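Local coordinates for protein ribose-phosphate pyrophosphokinase (Thermus thermophilus, PDB 7PN0) that probably catalyses the transfer of a diphosphate group from ATP to ribose 5-phosphate, giving 5-phosphoribosyl 1-diphosphate (PRPP), at residues L3-G8 and F53-F58; Q16-A21 and L289-I294; E68-V73 and Q116-D121; A86-F91 and D121-M126; D219-A224 and G249-P254. All coordinates share one frame; numbering follows the deposited sequence.

How the interactions relate
Interactions 1 and 4 lie in one parallel five-stranded sheet, their centres 9 Å apart, joined where strand 51-55 meets strand 83-88. Interaction 2 packs helices 12-21 and 287-299 over one face of that sheet and touches both of these contacts. Interaction 3 lies over the other face, its centre 21 Å from that of interaction 2. Interaction 5 belongs to the second half of the chain, its centre 20 Å from that of interaction 4, and meets it through Tyr90 and Glu220. Interactions 3, 4 and 5 all fall within the loop closed by interaction 2. The last helix of the chain thus returns to the first sheet, tying the two halves together.

Interaction 1. Residues L3-G8 and F53-F58; sequences LLIFSG and FIVQSF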
# COMPACT_ATOMS: atom_id res chain seq x y z
N LEU A 3 -9.09 12.17 25.00
CA LEU A 3 -9.70 10.84 24.89
C LEU A 3 -11.19 11.02 24.56
O LEU A 3 -11.91 11.65 25.33
CB LEU A 3 -9.46 10.16 26.24
CG LEU A 3 -10.13 8.80 26.43
CD1 LEU A 3 -9.79 7.84 25.31
CD2 LEU A 3 -9.69 8.21 27.77
N LEU A 4 -11.68 10.43 23.48
CA LEU A 4 -13.05 10.62 22.99
C LEU A 4 -13.65 9.25 22.68
O LEU A 4 -13.02 8.42 21.98
CB LEU A 4 -13.00 11.48 21.74
CG LEU A 4 -12.43 12.90 21.90
CD1 LEU A 4 -12.51 13.64 20.58
CD2 LEU A 4 -13.22 13.69 22.95
N ILE A 5 -14.86 9.01 23.18
CA ILE A 5 -15.50 7.69 22.98
C ILE A 5 -16.83 7.92 22.29
O ILE A 5 -17.53 8.91 22.64
CB ILE A 5 -15.54 6.89 24.30
CG1 ILE A 5 -16.30 5.58 24.15
CG2 ILE A 5 -16.02 7.70 25.49
CD1 ILE A 5 -15.85 4.53 25.14
N PHE A 6 -17.10 7.11 21.27
CA PHE A 6 -18.36 7.11 20.49
C PHE A 6 -18.89 5.70 20.37
O PHE A 6 -18.15 4.74 20.62
CB PHE A 6 -18.13 7.71 19.10
CG PHE A 6 -17.50 9.08 19.13
CD1 PHE A 6 -16.13 9.23 19.17
CD2 PHE A 6 -18.29 10.21 19.08
CE1 PHE A 6 -15.56 10.49 19.22
CE2 PHE A 6 -17.71 11.47 19.08
CZ PHE A 6 -16.36 11.61 19.18
N SER A 7 -20.15 5.58 19.92
CA SER A 7 -20.87 4.29 19.84
C SER A 7 -21.58 4.25 18.50
O SER A 7 -22.08 5.29 18.05
CB SER A 7 -21.83 4.13 20.99
OG SER A 7 -22.55 2.90 20.93
N GLY A 8 -21.60 3.08 17.89
CA GLY A 8 -22.60 2.77 16.86
C GLY A 8 -23.91 2.37 17.52
O GLY A 8 -24.05 2.66 18.73
N PHE A 53 -12.12 6.34 20.13
CA PHE A 53 -12.48 4.93 20.39
C PHE A 53 -13.94 4.77 19.98
O PHE A 53 -14.87 5.47 20.49
CB PHE A 53 -12.28 4.59 21.87
CG PHE A 53 -10.84 4.61 22.29
CD1 PHE A 53 -10.18 5.79 22.56
CD2 PHE A 53 -10.09 3.44 22.28
CE1 PHE A 53 -8.83 5.82 22.87
CE2 PHE A 53 -8.74 3.46 22.61
CZ PHE A 53 -8.12 4.66 22.91
N ILE A 54 -14.19 3.83 19.08
CA ILE A 54 -15.57 3.70 18.54
C ILE A 54 -16.01 2.31 18.92
O ILE A 54 -15.35 1.36 18.51
CB ILE A 54 -15.65 3.93 17.04
CG1 ILE A 54 -15.21 5.34 16.66
CG2 ILE A 54 -17.00 3.57 16.47
CD1 ILE A 54 -14.62 5.35 15.27
N VAL A 55 -17.10 2.22 19.68
CA VAL A 55 -17.63 0.91 20.16
C VAL A 55 -18.68 0.35 19.18
O VAL A 55 -19.76 0.96 18.94
CB VAL A 55 -18.21 1.05 21.58
CG1 VAL A 55 -18.63 -0.27 22.16
CG2 VAL A 55 -17.21 1.72 22.51
N GLN A 56 -18.48 -0.88 18.75
CA GLN A 56 -19.50 -1.60 17.93
C GLN A 56 -19.30 -3.10 18.07
O GLN A 56 -18.18 -3.56 17.83
CB GLN A 56 -19.40 -1.19 16.46
CG GLN A 56 -20.55 -1.74 15.63
CD GLN A 56 -21.72 -0.79 15.65
OE1 GLN A 56 -22.30 -0.47 16.70
NE2 GLN A 56 -22.06 -0.29 14.49
N SER A 57 -20.36 -3.83 18.46
CA SER A 57 -20.36 -5.31 18.47
C SER A 57 -21.08 -5.80 17.21
O SER A 57 -21.97 -5.10 16.69
CB SER A 57 -20.96 -5.88 19.73
OG SER A 57 -20.04 -5.74 20.78
N PHE A 58 -20.70 -7.00 16.75
CA PHE A 58 -21.24 -7.63 15.53
C PHE A 58 -22.49 -8.43 15.91
O PHE A 58 -22.45 -9.66 15.90
CB PHE A 58 -20.18 -8.51 14.89
CG PHE A 58 -19.17 -7.75 14.08
CD1 PHE A 58 -18.32 -6.83 14.67
CD2 PHE A 58 -19.11 -7.91 12.70
CE1 PHE A 58 -17.44 -6.07 13.91
CE2 PHE A 58 -18.20 -7.17 11.96
CZ PHE A 58 -17.33 -6.30 12.58
O HOH W 1 -22.16 0.17 20.31
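The ring of Phe53 has Leu4 O at its edge, in the ring plane, and CD1 of Leu3 reaching it obliquely. Leu3 CD1 comes within 3.3 Å of Phe53 CE1, a tight contact, and the two side chains cross at about a right angle. A chi1 of 174° sends the Leu3 chain out opposite its own amide nitrogen, which brings CD1 over to the ring. The Phe6 ring lies on the other face of the sheet. Phe53 O sits at its edge near the plane, and Tyr43 meets it edge-to-face. The amide of Gln56 turns toward Gly8, with Gln56 OE1 3.3 Å from Gly8 CA. A side chain at Gly8 would run into that oxygen. OE1 also bonds Ser10, and NE2 bonds Glu68 and His65, so the amide is fixed from several sides.

Four backbone bonds join the strands. Phe53 N binds Leu4 O at 2.9 Å, and Phe6 N binds Phe53 O at 2.9 Å. Val55 N binds Phe6 O. Gly8 N closes the row on Val55 O at 3.0 Å. Ser7 OG gives its proton to Gly8 O, 2.7 Å away. Water 1 donates to Ser7 OG and to Val55 O, so the Val55 carbonyl holds two partners. Ile5, Ser7, Phe53 and Val55 share the face that carries helix 12-21. This is a parallel pairing of strand 3-7 with strand 51-55, at one side of the central sheet of an alpha/beta PRTase-like domain.

Interaction 2. Residues Q16-A21 and L289-I294; sequences QAIAEA and LFAEAI
The helix segments around Ile18 and Ala291 cross at -56° with their axes 8.4 Å apart at closest approach, and the CA atoms of these two residues lie 4.9 Å from each other. Ile18 has the largest share of the contact. Its two branches meet different residues of the facing side. CG1 is anti to the carbonyl carbon (chi1 -67°), and the chain runs on extended, which lets Ile18 CD1 reach Phe290 CB at 3.7 Å. The other branch, Ile18 CG2, meets Ile294 CD1 at 3.8 Å. Ile18 CG2 also lies 4.0 Å from Ala291 CB. Ile18 and Ile294 cross at about a right angle, while Ile18 and Phe290 meet at a slant.

The small side chain of Ala291 is consistent with the close approach. Ala291 CB rests on the backbone, 3.6 Å from Ile18 O, and against Ala21 CB at 3.6 Å. Two alanines thus meet at the more exposed end of the contact. The Phe290 ring turns away from helix 12-21 and lies against Leu124, Met126 and Pro89. A glycine in place of Ile18 would probably open a gap between Phe290 and Ile294, leaving both without their apolar partner from helix 12-21.

Ile18 also rests on Ile5 of strand 3-7, and Ile294 on Leu3 and Leu124. Both helices therefore cover one face of the parallel sheet. This is one of the two helical layers of a three-layer alpha/beta/alpha domain, completed here by the C-terminal helix 287-299.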
# COMPACT_ATOMS: atom_id res chain seq x y z
N GLN A 16 -21.90 3.58 26.65
CA GLN A 16 -22.27 4.58 27.67
C GLN A 16 -21.63 4.19 29.00
O GLN A 16 -21.07 5.08 29.66
CB GLN A 16 -23.80 4.66 27.74
CG GLN A 16 -24.29 5.77 28.66
CD GLN A 16 -24.01 7.13 28.07
OE1 GLN A 16 -24.51 7.48 27.01
NE2 GLN A 16 -23.20 7.90 28.78
N ALA A 17 -21.65 2.91 29.36
CA ALA A 17 -21.10 2.45 30.66
C ALA A 17 -19.57 2.60 30.65
O ALA A 17 -18.97 2.98 31.66
CB ALA A 17 -21.57 1.04 30.94
N ILE A 18 -18.94 2.29 29.52
CA ILE A 18 -17.48 2.50 29.34
C ILE A 18 -17.14 3.98 29.55
O ILE A 18 -16.22 4.26 30.34
CB ILE A 18 -17.02 1.98 27.97
CG1 ILE A 18 -17.16 0.45 27.87
CG2 ILE A 18 -15.60 2.46 27.74
CD1 ILE A 18 -17.00 -0.13 26.48
N ALA A 19 -17.81 4.91 28.85
CA ALA A 19 -17.55 6.36 28.98
C ALA A 19 -17.70 6.79 30.45
O ALA A 19 -16.84 7.52 30.97
CB ALA A 19 -18.50 7.15 28.14
N GLU A 20 -18.79 6.37 31.08
CA GLU A 20 -19.11 6.73 32.49
C GLU A 20 -18.00 6.23 33.40
O GLU A 20 -17.53 7.05 34.21
CB GLU A 20 -20.53 6.25 32.83
CG GLU A 20 -21.60 7.13 32.20
CD GLU A 20 -23.05 6.64 32.23
OE1 GLU A 20 -23.92 7.37 31.69
OE2 GLU A 20 -23.32 5.54 32.79
N ALA A 21 -17.49 5.01 33.19
CA ALA A 21 -16.41 4.40 33.98
C ALA A 21 -15.12 5.20 33.75
O ALA A 21 -14.32 5.24 34.67
CB ALA A 21 -16.23 2.94 33.66
N LEU A 289 -13.79 -3.24 32.64
CA LEU A 289 -12.53 -3.77 32.07
C LEU A 289 -12.25 -3.08 30.74
O LEU A 289 -11.10 -2.69 30.50
CB LEU A 289 -12.62 -5.28 31.90
CG LEU A 289 -11.34 -5.92 31.36
CD1 LEU A 289 -10.12 -5.59 32.23
CD2 LEU A 289 -11.51 -7.41 31.21
N PHE A 290 -13.24 -2.90 29.88
CA PHE A 290 -12.96 -2.17 28.61
C PHE A 290 -12.53 -0.73 28.92
O PHE A 290 -11.60 -0.20 28.28
CB PHE A 290 -14.19 -2.19 27.70
CG PHE A 290 -14.24 -3.40 26.82
CD1 PHE A 290 -14.81 -4.59 27.25
CD2 PHE A 290 -13.77 -3.33 25.52
CE1 PHE A 290 -14.87 -5.70 26.41
CE2 PHE A 290 -13.87 -4.42 24.68
CZ PHE A 290 -14.39 -5.61 25.13
N ALA A 291 -13.19 -0.08 29.88
CA ALA A 291 -12.82 1.30 30.28
C ALA A 291 -11.36 1.34 30.76
O ALA A 291 -10.61 2.23 30.32
CB ALA A 291 -13.79 1.81 31.28
N GLU A 292 -10.93 0.40 31.59
CA GLU A 292 -9.55 0.35 32.09
C GLU A 292 -8.60 0.13 30.91
O GLU A 292 -7.55 0.77 30.89
CB GLU A 292 -9.37 -0.75 33.14
CG GLU A 292 -8.05 -0.65 33.89
CD GLU A 292 -7.77 0.72 34.49
OE1 GLU A 292 -8.73 1.33 34.99
OE2 GLU A 292 -6.60 1.19 34.43
N ALA A 293 -8.91 -0.80 29.99
CA ALA A 293 -8.06 -1.05 28.81
C ALA A 293 -7.93 0.25 27.98
O ALA A 293 -6.81 0.65 27.61
CB ALA A 293 -8.64 -2.20 28.02
N ILE A 294 -9.05 0.92 27.73
CA ILE A 294 -9.04 2.17 26.92
C ILE A 294 -8.17 3.19 27.65
O ILE A 294 -7.30 3.81 26.99
CB ILE A 294 -10.46 2.66 26.59
CG1 ILE A 294 -11.14 1.71 25.59
CG2 ILE A 294 -10.46 4.08 26.09
CD1 ILE A 294 -12.64 1.89 25.49

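Interaction 3. Residues E68-V73 and Q116-D121; sequences ELLMMV and QTAGAD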
# COMPACT_ATOMS: atom_id res chain seq x y z
N GLU A 68 -21.72 0.67 9.55
CA GLU A 68 -21.72 1.83 10.46
C GLU A 68 -20.32 2.00 11.06
O GLU A 68 -19.83 3.15 11.15
CB GLU A 68 -22.80 1.70 11.54
CG GLU A 68 -22.84 2.91 12.47
CD GLU A 68 -23.77 2.78 13.66
OE1 GLU A 68 -24.04 1.64 14.08
OE2 GLU A 68 -24.21 3.82 14.16
N LEU A 69 -19.70 0.92 11.55
CA LEU A 69 -18.34 0.97 12.14
C LEU A 69 -17.35 1.47 11.07
O LEU A 69 -16.53 2.39 11.41
CB LEU A 69 -17.93 -0.41 12.67
CG LEU A 69 -16.52 -0.53 13.30
CD1 LEU A 69 -16.28 0.45 14.43
CD2 LEU A 69 -16.29 -1.95 13.79
N LEU A 70 -17.32 0.85 9.88
CA LEU A 70 -16.40 1.26 8.78
C LEU A 70 -16.58 2.76 8.51
O LEU A 70 -15.57 3.52 8.42
CB LEU A 70 -16.70 0.41 7.56
CG LEU A 70 -16.35 -1.07 7.69
CD1 LEU A 70 -16.69 -1.81 6.42
CD2 LEU A 70 -14.87 -1.24 8.02
N MET A 71 -17.84 3.22 8.38
CA MET A 71 -18.15 4.64 8.08
C MET A 71 -17.75 5.56 9.26
O MET A 71 -17.21 6.63 9.02
CB MET A 71 -19.64 4.78 7.79
CG MET A 71 -20.02 4.20 6.52
SD MET A 71 -21.79 4.31 6.26
CE MET A 71 -21.97 6.07 6.02
N MET A 72 -17.93 5.15 10.52
CA MET A 72 -17.52 5.99 11.69
C MET A 72 -16.00 6.08 11.78
O MET A 72 -15.48 7.14 12.08
CB MET A 72 -18.12 5.44 12.98
CG MET A 72 -19.60 5.67 13.05
SD MET A 72 -20.29 5.15 14.63
CE MET A 72 -19.63 6.44 15.66
N VAL A 73 -15.29 4.99 11.46
CA VAL A 73 -13.81 5.00 11.44
C VAL A 73 -13.33 5.92 10.33
O VAL A 73 -12.46 6.85 10.58
CB VAL A 73 -13.29 3.56 11.26
CG1 VAL A 73 -11.86 3.58 10.78
CG2 VAL A 73 -13.46 2.78 12.54
N GLN A 116 -8.91 -1.83 8.28
CA GLN A 116 -7.63 -1.12 8.04
C GLN A 116 -7.83 -0.11 6.91
O GLN A 116 -7.38 1.03 7.04
CB GLN A 116 -6.52 -2.12 7.78
CG GLN A 116 -6.19 -2.88 9.02
CD GLN A 116 -5.37 -4.13 8.77
OE1 GLN A 116 -4.97 -4.49 7.65
NE2 GLN A 116 -5.00 -4.75 9.86
N THR A 117 -8.53 -0.50 5.85
CA THR A 117 -8.78 0.41 4.71
C THR A 117 -9.60 1.61 5.16
O THR A 117 -9.32 2.74 4.69
CB THR A 117 -9.42 -0.36 3.55
OG1 THR A 117 -8.41 -1.22 3.03
CG2 THR A 117 -9.91 0.57 2.48
N ALA A 118 -10.60 1.38 6.00
CA ALA A 118 -11.49 2.45 6.51
C ALA A 118 -10.68 3.47 7.35
O ALA A 118 -11.12 4.62 7.46
CB ALA A 118 -12.61 1.84 7.27
N GLY A 119 -9.56 3.03 7.92
CA GLY A 119 -8.61 3.90 8.63
C GLY A 119 -8.42 3.54 10.10
O GLY A 119 -7.83 4.38 10.82
N ALA A 120 -8.82 2.35 10.56
CA ALA A 120 -8.59 1.92 11.95
C ALA A 120 -7.09 1.85 12.22
O ALA A 120 -6.37 1.24 11.46
CB ALA A 120 -9.24 0.60 12.23
N ASP A 121 -6.65 2.36 13.35
CA ASP A 121 -5.22 2.30 13.73
C ASP A 121 -4.99 1.12 14.65
O ASP A 121 -3.83 0.70 14.80
CB ASP A 121 -4.80 3.61 14.38
CG ASP A 121 -4.90 4.78 13.44
OD1 ASP A 121 -4.31 4.67 12.31
OD2 ASP A 121 -5.42 5.85 13.89
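This is an apolar contact between the side of helix 62-78 and the C-terminal end of helix 107-118. Both helices belong to one helical layer of the N-terminal half. Ala118 CB lies against Leu70, 3.6 Å from Leu70 O and 3.9 Å from Leu70 CD2. Val73 reaches across the helix end with one branch. With chi1 at 161°, Val73 CG1 is carried away from its own amide and over the peptide that follows the helix, 3.3 Å from Ala120 N and 3.5 Å from Gly119 C. Val73 CG1 also touches Ala118 CB at 4.0 Å. The fit is close because the backbone of Gly119 and Ala120 is met directly.

Gly119 ends the helix in a Schellman motif. Its phi is 119°, a value that would jam a side chain against the preceding carbonyl oxygen. Lys77 of helix 62-78 binds Gly119 O and forms a salt bridge with Asp121, linking the ends of the two helices. On the outer side, Leu110 of a neighbouring subunit packs on Ala118. Leu114 of that subunit packs on Leu70. Inward, Val73 rests on Ile54 of strand 51-55 and Val84 of strand 83-88.

Interaction 4. Residues A86-F91 and D121-M126; sequences AVIPYF and DRVLTM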
# COMPACT_ATOMS: atom_id res chain seq x y z
N ALA A 86 -10.92 0.82 16.77
CA ALA A 86 -12.16 0.05 16.67
C ALA A 86 -12.27 -0.76 17.96
O ALA A 86 -11.52 -1.70 18.15
CB ALA A 86 -12.21 -0.86 15.47
N VAL A 87 -13.21 -0.39 18.81
CA VAL A 87 -13.56 -1.20 20.00
C VAL A 87 -14.69 -2.13 19.59
O VAL A 87 -15.81 -1.69 19.37
CB VAL A 87 -13.92 -0.33 21.21
CG1 VAL A 87 -14.20 -1.21 22.40
CG2 VAL A 87 -12.79 0.66 21.51
N ILE A 88 -14.37 -3.40 19.48
CA ILE A 88 -15.27 -4.44 18.93
C ILE A 88 -15.39 -5.47 20.02
O ILE A 88 -14.65 -6.45 20.05
CB ILE A 88 -14.72 -5.07 17.63
CG1 ILE A 88 -14.41 -3.99 16.59
CG2 ILE A 88 -15.71 -6.11 17.12
CD1 ILE A 88 -13.74 -4.54 15.34
N PRO A 89 -16.34 -5.30 20.96
CA PRO A 89 -16.42 -6.21 22.10
C PRO A 89 -16.75 -7.64 21.67
O PRO A 89 -16.13 -8.54 22.20
CB PRO A 89 -17.51 -5.60 22.99
CG PRO A 89 -17.55 -4.18 22.58
CD PRO A 89 -17.25 -4.15 21.09
N TYR A 90 -17.60 -7.81 20.66
CA TYR A 90 -17.89 -9.14 20.08
C TYR A 90 -17.65 -9.11 18.57
O TYR A 90 -18.40 -8.47 17.88
CB TYR A 90 -19.31 -9.61 20.36
CG TYR A 90 -19.70 -10.91 19.68
CD1 TYR A 90 -18.88 -12.03 19.74
CD2 TYR A 90 -20.86 -11.00 18.92
CE1 TYR A 90 -19.22 -13.20 19.07
CE2 TYR A 90 -21.22 -12.17 18.26
CZ TYR A 90 -20.38 -13.27 18.33
OH TYR A 90 -20.75 -14.43 17.72
N PHE A 91 -16.66 -9.86 18.13
CA PHE A 91 -16.27 -9.96 16.71
C PHE A 91 -16.79 -11.30 16.21
O PHE A 91 -16.05 -12.29 16.26
CB PHE A 91 -14.76 -9.80 16.54
CG PHE A 91 -14.31 -9.82 15.11
CD1 PHE A 91 -15.11 -9.30 14.09
CD2 PHE A 91 -13.11 -10.38 14.75
CE1 PHE A 91 -14.68 -9.28 12.78
CE2 PHE A 91 -12.69 -10.38 13.43
CZ PHE A 91 -13.46 -9.81 12.45
N ASP A 121 -6.65 2.36 13.35
CA ASP A 121 -5.22 2.30 13.73
C ASP A 121 -4.99 1.12 14.65
O ASP A 121 -3.83 0.70 14.80
CB ASP A 121 -4.80 3.61 14.38
CG ASP A 121 -4.90 4.78 13.44
OD1 ASP A 121 -4.31 4.67 12.31
OD2 ASP A 121 -5.42 5.85 13.89
N ARG A 122 -6.04 0.61 15.28
CA ARG A 122 -5.93 -0.34 16.39
C ARG A 122 -7.28 -0.99 16.57
O ARG A 122 -8.31 -0.41 16.18
CB ARG A 122 -5.64 0.25 17.79
CG ARG A 122 -4.62 1.35 17.92
CD ARG A 122 -4.53 1.80 19.37
NE ARG A 122 -4.18 0.67 20.22
CZ ARG A 122 -2.97 0.11 20.28
NH1 ARG A 122 -2.78 -0.92 21.06
NH2 ARG A 122 -1.93 0.61 19.61
N VAL A 123 -7.28 -2.13 17.24
CA VAL A 123 -8.53 -2.84 17.61
C VAL A 123 -8.39 -3.17 19.09
O VAL A 123 -7.28 -3.48 19.53
CB VAL A 123 -8.78 -4.11 16.78
CG1 VAL A 123 -9.93 -4.93 17.29
CG2 VAL A 123 -9.03 -3.78 15.34
N LEU A 124 -9.50 -3.12 19.79
CA LEU A 124 -9.67 -3.58 21.20
C LEU A 124 -10.85 -4.54 21.19
O LEU A 124 -11.92 -4.11 20.75
CB LEU A 124 -9.94 -2.38 22.13
CG LEU A 124 -10.25 -2.75 23.59
CD1 LEU A 124 -9.12 -3.56 24.18
CD2 LEU A 124 -10.57 -1.49 24.41
N THR A 125 -10.64 -5.79 21.61
CA THR A 125 -11.69 -6.82 21.50
C THR A 125 -11.59 -7.75 22.69
O THR A 125 -10.63 -7.66 23.44
CB THR A 125 -11.64 -7.51 20.13
OG1 THR A 125 -12.76 -8.36 19.95
CG2 THR A 125 -10.39 -8.33 19.88
N MET A 126 -12.50 -8.70 22.77
CA MET A 126 -12.52 -9.65 23.91
C MET A 126 -12.89 -11.02 23.38
O MET A 126 -13.76 -11.11 22.52
CB MET A 126 -13.49 -9.20 25.00
CG MET A 126 -13.67 -10.22 26.12
SD MET A 126 -14.75 -9.57 27.45
CE MET A 126 -13.58 -8.58 28.37
O HOH W 2 -14.94 -11.40 19.80
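Val87 and Leu124 lie side by side and point the same way, Val87 CG1 4.2 Å from Leu124 CD2. On the other face of the sheet Val123 stands between two partners. Val123 CG2 is 4.3 Å from Ala86 CB, and Val123 CG1 is 4.3 Å from Ile88 CD1. Between the two faces run the backbone bonds. Ala86 N binds Arg122 O, Leu124 N binds Ala86 O at 3.0 Å, and Ile88 N binds Leu124 O at 2.8 Å.

At the polar end a side chain takes over the pairing. A chi1 of -172° swings Thr125 OG1 to the far side from the amide N, where it donates to Ile88 O at 2.7 Å with a nearly straight C=O approach of 172°. Met126 N, 4.1 Å from Ile88 O, is buried without a partner. A valine at Thr125 would probably leave Ile88 O without this donor and let the chain after strand 83-88 shift.

Helix 107-118 connects the two parallel strands in a beta-alpha-beta crossover. Arg122 rests on Ile297 of helix 287-299, and Ile88 meets Leu69 of helix 62-78 on the opposite face. Strand 51-55 adjoins strand 83-88, and strand 141-144 adjoins strand 122-126.

Interaction 5. Residues D219-A224 and G249-P254; sequences DEISTA and GVYVGP. With SO4 (sulfate ion), chain D; SO4 (sulfate ion), chain G.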
# COMPACT_ATOMS: atom_id res chain seq x y z
N ASP A 219 -16.76 -19.74 24.60
CA ASP A 219 -16.48 -18.35 24.14
C ASP A 219 -17.83 -17.65 23.94
O ASP A 219 -17.96 -16.43 24.24
CB ASP A 219 -15.59 -18.34 22.89
CG ASP A 219 -16.17 -19.06 21.69
OD1 ASP A 219 -16.66 -20.19 21.87
OD2 ASP A 219 -16.13 -18.50 20.54
N GLU A 220 -18.80 -18.34 23.37
CA GLU A 220 -20.07 -17.69 23.03
C GLU A 220 -21.21 -18.70 23.15
O GLU A 220 -20.97 -19.86 23.15
CB GLU A 220 -20.07 -17.10 21.62
CG GLU A 220 -19.81 -18.09 20.51
CD GLU A 220 -20.10 -17.50 19.16
OE1 GLU A 220 -21.03 -18.01 18.48
OE2 GLU A 220 -19.38 -16.53 18.76
N ILE A 221 -22.40 -18.16 23.35
CA ILE A 221 -23.70 -18.87 23.21
C ILE A 221 -24.46 -18.13 22.12
O ILE A 221 -24.80 -16.93 22.31
CB ILE A 221 -24.44 -18.90 24.55
CG1 ILE A 221 -23.62 -19.62 25.62
CG2 ILE A 221 -25.80 -19.53 24.38
CD1 ILE A 221 -23.92 -19.14 27.02
N SER A 222 -24.67 -18.80 20.99
CA SER A 222 -25.49 -18.31 19.86
C SER A 222 -26.90 -18.90 19.97
O SER A 222 -27.79 -18.21 20.54
CB SER A 222 -24.80 -18.57 18.54
OG SER A 222 -24.42 -19.95 18.39
N THR A 223 -27.10 -20.10 19.45
CA THR A 223 -28.39 -20.82 19.44
C THR A 223 -28.56 -21.69 20.69
O THR A 223 -29.67 -22.27 20.85
CB THR A 223 -28.51 -21.71 18.20
OG1 THR A 223 -27.54 -22.75 18.29
CG2 THR A 223 -28.31 -20.94 16.91
N ALA A 224 -27.54 -21.80 21.53
CA ALA A 224 -27.50 -22.64 22.75
C ALA A 224 -27.57 -24.13 22.40
O ALA A 224 -27.79 -24.92 23.32
CB ALA A 224 -28.63 -22.26 23.69
N GLY A 249 -22.93 -13.48 24.86
CA GLY A 249 -24.33 -13.91 24.98
C GLY A 249 -25.07 -13.43 23.77
O GLY A 249 -25.71 -12.35 23.83
N VAL A 250 -24.92 -14.17 22.67
CA VAL A 250 -25.46 -13.73 21.37
C VAL A 250 -26.97 -14.06 21.34
O VAL A 250 -27.77 -13.17 21.00
CB VAL A 250 -24.65 -14.35 20.22
CG1 VAL A 250 -25.13 -13.80 18.90
CG2 VAL A 250 -23.14 -14.17 20.41
N TYR A 251 -27.36 -15.25 21.79
CA TYR A 251 -28.78 -15.59 22.14
C TYR A 251 -29.71 -15.32 20.94
O TYR A 251 -30.61 -14.46 20.98
CB TYR A 251 -29.22 -14.79 23.37
CG TYR A 251 -28.44 -15.06 24.63
CD1 TYR A 251 -28.11 -16.34 25.02
CD2 TYR A 251 -28.08 -14.02 25.47
CE1 TYR A 251 -27.50 -16.59 26.25
CE2 TYR A 251 -27.43 -14.25 26.66
CZ TYR A 251 -27.13 -15.53 27.06
OH TYR A 251 -26.49 -15.75 28.24
N VAL A 252 -29.44 -16.02 19.84
CA VAL A 252 -30.22 -15.89 18.59
C VAL A 252 -31.08 -17.15 18.39
O VAL A 252 -30.81 -18.21 19.01
CB VAL A 252 -29.31 -15.58 17.40
CG1 VAL A 252 -28.77 -14.17 17.49
CG2 VAL A 252 -28.17 -16.60 17.26
N GLY A 253 -32.12 -17.02 17.55
CA GLY A 253 -33.04 -18.11 17.17
C GLY A 253 -33.66 -18.76 18.41
O GLY A 253 -34.22 -18.08 19.25
N PRO A 254 -33.49 -20.08 18.60
CA PRO A 254 -34.16 -20.80 19.70
C PRO A 254 -33.44 -20.72 21.06
O PRO A 254 -33.85 -21.43 21.97
CB PRO A 254 -34.13 -22.25 19.18
CG PRO A 254 -32.82 -22.33 18.41
CD PRO A 254 -32.64 -20.96 17.78
S SO4 D . -23.86 -22.68 21.59
O1 SO4 D . -24.21 -23.23 22.90
O2 SO4 D . -22.50 -22.21 21.63
O3 SO4 D . -23.96 -23.74 20.60
O4 SO4 D . -24.71 -21.56 21.26
S SO4 G . -28.34 -25.58 16.21
O1 SO4 G . -27.79 -25.96 17.48
O2 SO4 G . -28.02 -24.22 15.91
O3 SO4 G . -27.77 -26.44 15.22
O4 SO4 G . -29.76 -25.71 16.23
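Thr223 packs against Val252 and Pro254 of 249-254. It lies in the loop 219-224, whose sequence, with the acidic pair before it and a helix after, matches the PRPP-binding motif of the PRTase-like family. Thr223 CB lies 4.2 Å from Pro254 CD. Thr223 CB and CG2 are both 3.4 Å from O2 of the chain G sulfate. Val252 CG2 is a looser neighbour, 4.4 Å from Thr223 CG2. Thr223 OG1 stands between its backbone N and carbonyl carbon (chi1 66°). It donates to that same sulfate O2 at 2.8 Å.

A second sulfate, chain D, is gripped by the backbone. Ser222 N and Ala224 N both bind its O4, at 2.8 Å and 2.9 Å. The sulfates probably come from the crystallisation liquor, but anion binding by this loop is consistent with a site for phosphate groups of substrate or product. Glu220 reaches toward the ADP pocket, bonding Tyr90 and forming a salt bridge with Arg95.

Residues 249-254 run alongside, with one parallel bridge, Ile221 with Gly249. Ile221 CG2 touches the Tyr251 ring obliquely, 3.9 Å from Tyr251 CE1. Gly249 CA lies over one face of that ring, offset toward its rim. Thr223 and Val252 also pack on Ala35 of a neighbouring subunit. Ile221 O accepts two hydrogen bonds, from Val250 N and Tyr251 N. Val252 N binds Ser222 O at 2.8 Å, coming from 43° out of the carbonyl plane.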